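Local coordinates for RING finger protein unkempt homolog (Mus musculus, PDB 5ELH) that binds specific RNA sequences through clustered CCCH zinc fingers and represses translation, shaping the early morphology of cortical neurons in the embryo, at residues S56-C61 against L93-T98. Residues are numbered along the deposited sequence; the frame is centred on the assembly and turned at random.
With ZN (zinc ion), chain E.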
loop_
_atom_site.group_PDB
_atom_site.type_symbol
_atom_site.label_atom_id
_atom_site.label_comp_id
_atom_site.label_asym_id
_atom_site.label_seq_id
_atom_site.Cartn_x
_atom_site.Cartn_y
_atom_site.Cartn_z
ATOM N N SER A 56 14.585 -7.485 -15.239
ATOM C CA SER A 56 14.988 -6.507 -16.240
ATOM C C SER A 56 13.822 -5.687 -16.771
ATOM O O SER A 56 12.723 -6.205 -16.955
ATOM C CB SER A 56 15.650 -7.232 -17.410
ATOM O OG SER A 56 15.817 -6.369 -18.516
ATOM N N PRO A 57 14.057 -4.394 -17.022
ATOM C CA PRO A 57 13.040 -3.592 -17.711
ATOM C C PRO A 57 13.162 -3.656 -19.231
ATOM O O PRO A 57 12.442 -2.938 -19.919
ATOM C CB PRO A 57 13.361 -2.174 -17.243
ATOM C CG PRO A 57 14.815 -2.182 -17.040
ATOM C CD PRO A 57 15.170 -3.559 -16.533
ATOM N N ASP A 58 14.055 -4.487 -19.753
ATOM C CA ASP A 58 14.343 -4.473 -21.182
ATOM C C ASP A 58 14.331 -5.854 -21.838
ATOM O O ASP A 58 13.823 -5.995 -22.951
ATOM C CB ASP A 58 15.689 -3.784 -21.427
ATOM C CG ASP A 58 15.654 -2.304 -21.093
ATOM O OD1 ASP A 58 14.729 -1.621 -21.567
ATOM O OD2 ASP A 58 16.539 -1.824 -20.353
ATOM N N VAL A 59 14.892 -6.867 -21.177
ATOM C CA VAL A 59 14.978 -8.185 -21.809
ATOM C C VAL A 59 13.806 -9.089 -21.382
ATOM O O VAL A 59 13.634 -9.422 -20.212
ATOM C CB VAL A 59 16.389 -8.854 -21.654
ATOM C CG1 VAL A 59 17.268 -8.095 -20.669
ATOM C CG2 VAL A 59 16.283 -10.328 -21.294
ATOM N N TYR A 60 12.988 -9.443 -22.366
ATOM C CA TYR A 60 11.745 -10.173 -22.130
ATOM C C TYR A 60 11.984 -11.673 -21.899
ATOM O O TYR A 60 12.766 -12.314 -22.601
ATOM C CB TYR A 60 10.782 -9.975 -23.307
ATOM C CG TYR A 60 10.039 -8.648 -23.304
ATOM C CD1 TYR A 60 8.876 -8.476 -22.557
ATOM C CD2 TYR A 60 10.494 -7.575 -24.058
ATOM C CE1 TYR A 60 8.187 -7.262 -22.560
ATOM C CE2 TYR A 60 9.814 -6.362 -24.066
ATOM C CZ TYR A 60 8.665 -6.209 -23.314
ATOM O OH TYR A 60 7.996 -5.001 -23.330
ATOM N N CYS A 61 11.293 -12.208 -20.903
ATOM C CA CYS A 61 11.246 -13.645 -20.637
ATOM C C CYS A 61 10.639 -14.385 -21.815
ATOM O O CYS A 61 9.568 -14.010 -22.282
ATOM C CB CYS A 61 10.369 -13.860 -19.403
ATOM S SG CYS A 61 10.199 -15.558 -18.784
ATOM N N LEU A 93 10.328 0.710 -12.207
ATOM C CA LEU A 93 11.110 1.794 -11.597
ATOM C C LEU A 93 11.982 2.536 -12.612
ATOM O O LEU A 93 12.198 3.739 -12.502
ATOM C CB LEU A 93 11.986 1.238 -10.467
ATOM C CG LEU A 93 11.239 0.916 -9.170
ATOM C CD1 LEU A 93 12.056 -0.020 -8.283
ATOM C CD2 LEU A 93 10.881 2.197 -8.431
ATOM N N ARG A 94 12.434 1.813 -13.627
ATOM C CA ARG A 94 13.296 2.348 -14.664
ATOM C C ARG A 94 12.594 3.332 -15.588
ATOM O O ARG A 94 13.209 4.284 -16.067
ATOM C CB ARG A 94 13.849 1.194 -15.503
ATOM C CG ARG A 94 14.608 1.612 -16.754
ATOM C CD ARG A 94 15.831 2.443 -16.413
ATOM N NE ARG A 94 16.591 2.791 -17.608
ATOM C CZ ARG A 94 16.372 3.864 -18.358
ATOM N NH1 ARG A 94 15.400 4.722 -18.049
ATOM N NH2 ARG A 94 17.133 4.080 -19.424
ATOM N N TYR A 95 11.315 3.091 -15.847
ATOM C CA TYR A 95 10.611 3.784 -16.925
ATOM C C TYR A 95 9.357 4.572 -16.546
ATOM O O TYR A 95 9.015 5.540 -17.232
ATOM C CB TYR A 95 10.257 2.790 -18.021
ATOM C CG TYR A 95 11.442 2.327 -18.820
ATOM C CD1 TYR A 95 12.242 3.243 -19.490
ATOM C CD2 TYR A 95 11.758 0.976 -18.921
ATOM C CE1 TYR A 95 13.315 2.842 -20.232
ATOM C CE2 TYR A 95 12.849 0.557 -19.666
ATOM C CZ TYR A 95 13.627 1.497 -20.312
ATOM O OH TYR A 95 14.702 1.117 -21.067
ATOM N N TYR A 96 8.669 4.188 -15.478
ATOM C CA TYR A 96 7.404 4.841 -15.129
ATOM C C TYR A 96 7.542 6.364 -15.020
ATOM O O TYR A 96 8.384 6.874 -14.284
ATOM C CB TYR A 96 6.852 4.262 -13.825
ATOM C CG TYR A 96 5.546 4.857 -13.369
ATOM C CD1 TYR A 96 4.376 4.679 -14.099
ATOM C CD2 TYR A 96 5.475 5.578 -12.191
ATOM C CE1 TYR A 96 3.177 5.223 -13.673
ATOM C CE2 TYR A 96 4.281 6.125 -11.757
ATOM C CZ TYR A 96 3.138 5.940 -12.497
ATOM O OH TYR A 96 1.965 6.484 -12.053
ATOM N N LYS A 97 6.709 7.065 -15.786
ATOM C CA LYS A 97 6.657 8.538 -15.811
ATOM C C LYS A 97 8.004 9.222 -16.042
ATOM O O LYS A 97 8.224 10.330 -15.544
ATOM C CB LYS A 97 6.049 9.082 -14.513
ATOM C CG LYS A 97 4.669 8.534 -14.178
ATOM C CD LYS A 97 3.586 9.390 -14.736
ATOM C CE LYS A 97 2.231 8.800 -14.434
ATOM N NZ LYS A 97 1.176 9.597 -15.090
ATOM N N THR A 98 8.888 8.590 -16.813
ATOM C CA THR A 98 10.205 9.169 -17.101
ATOM C C THR A 98 10.243 9.957 -18.404
ATOM O O THR A 98 11.220 10.653 -18.679
ATOM C CB THR A 98 11.296 8.082 -17.163
ATOM O OG1 THR A 98 10.984 7.143 -18.194
ATOM C CG2 THR A 98 11.389 7.364 -15.840
HETATM ZN ZN ZN E . 9.765 -15.320 -16.601
#
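Tyr-95 meets Pro-57 and Asp-58 along one margin of its ring; within a small interface of 153 Å², its side chain meets both residues in turn. Its CB points toward 56-61, and with CG anti to the carbonyl carbon (chi1 -72°) the ring is carried out toward Pro-57 and Asp-58, crossing the Asp-58 side chain at about a right angle. At CD2 the first neighbour is the proline ring, whose CB lies 3.9 Å away. One atom further, Tyr-95 CE2 touches Pro-57 CB at 3.7 Å, while Pro-57 O sits near the ring plane, 3.5 Å from CE2. At the tip, Tyr-95 OH donates a hydrogen bond of 2.8 Å to Asp-58 OD1, which accepts through its syn lone pair. That oxygen lies in the plane of the ring, yet the carboxylate is turned 72° from it, so the two groups meet edge-on without stacking. A phenylalanine here would probably leave Asp-58 OD1 without its hydroxyl donor.

Over one face of the same ring, Arg-94 CG stands 3.5 Å above the centre. The same methylene packs against Pro-57 CG at 3.8 Å, so the arginine stem, the proline ring and the tyrosine ring all touch one another; the guanidinium goes on to a salt bridge with Glu-136. Within 56-61, Ser-56 OG accepts from the backbone N of both Asp-58 and Val-59, the latter nearly straight (176°), the pattern of an ST turn and ST motif.

Both segments are loops; 56-61 belongs to a finger whose Cys-61 binds zinc with Cys-71, Cys-77 and His-81, and 93-98 probably to the start of the next CCCH finger, so the contact packs the two together. Helix 87-90 bridges them through Arg-89, which salt-bridges Asp-58 and touches Tyr-95, while Leu-93 and Tyr-96 pack on helix 3-10 and Glu-136 belongs to helix 134-142.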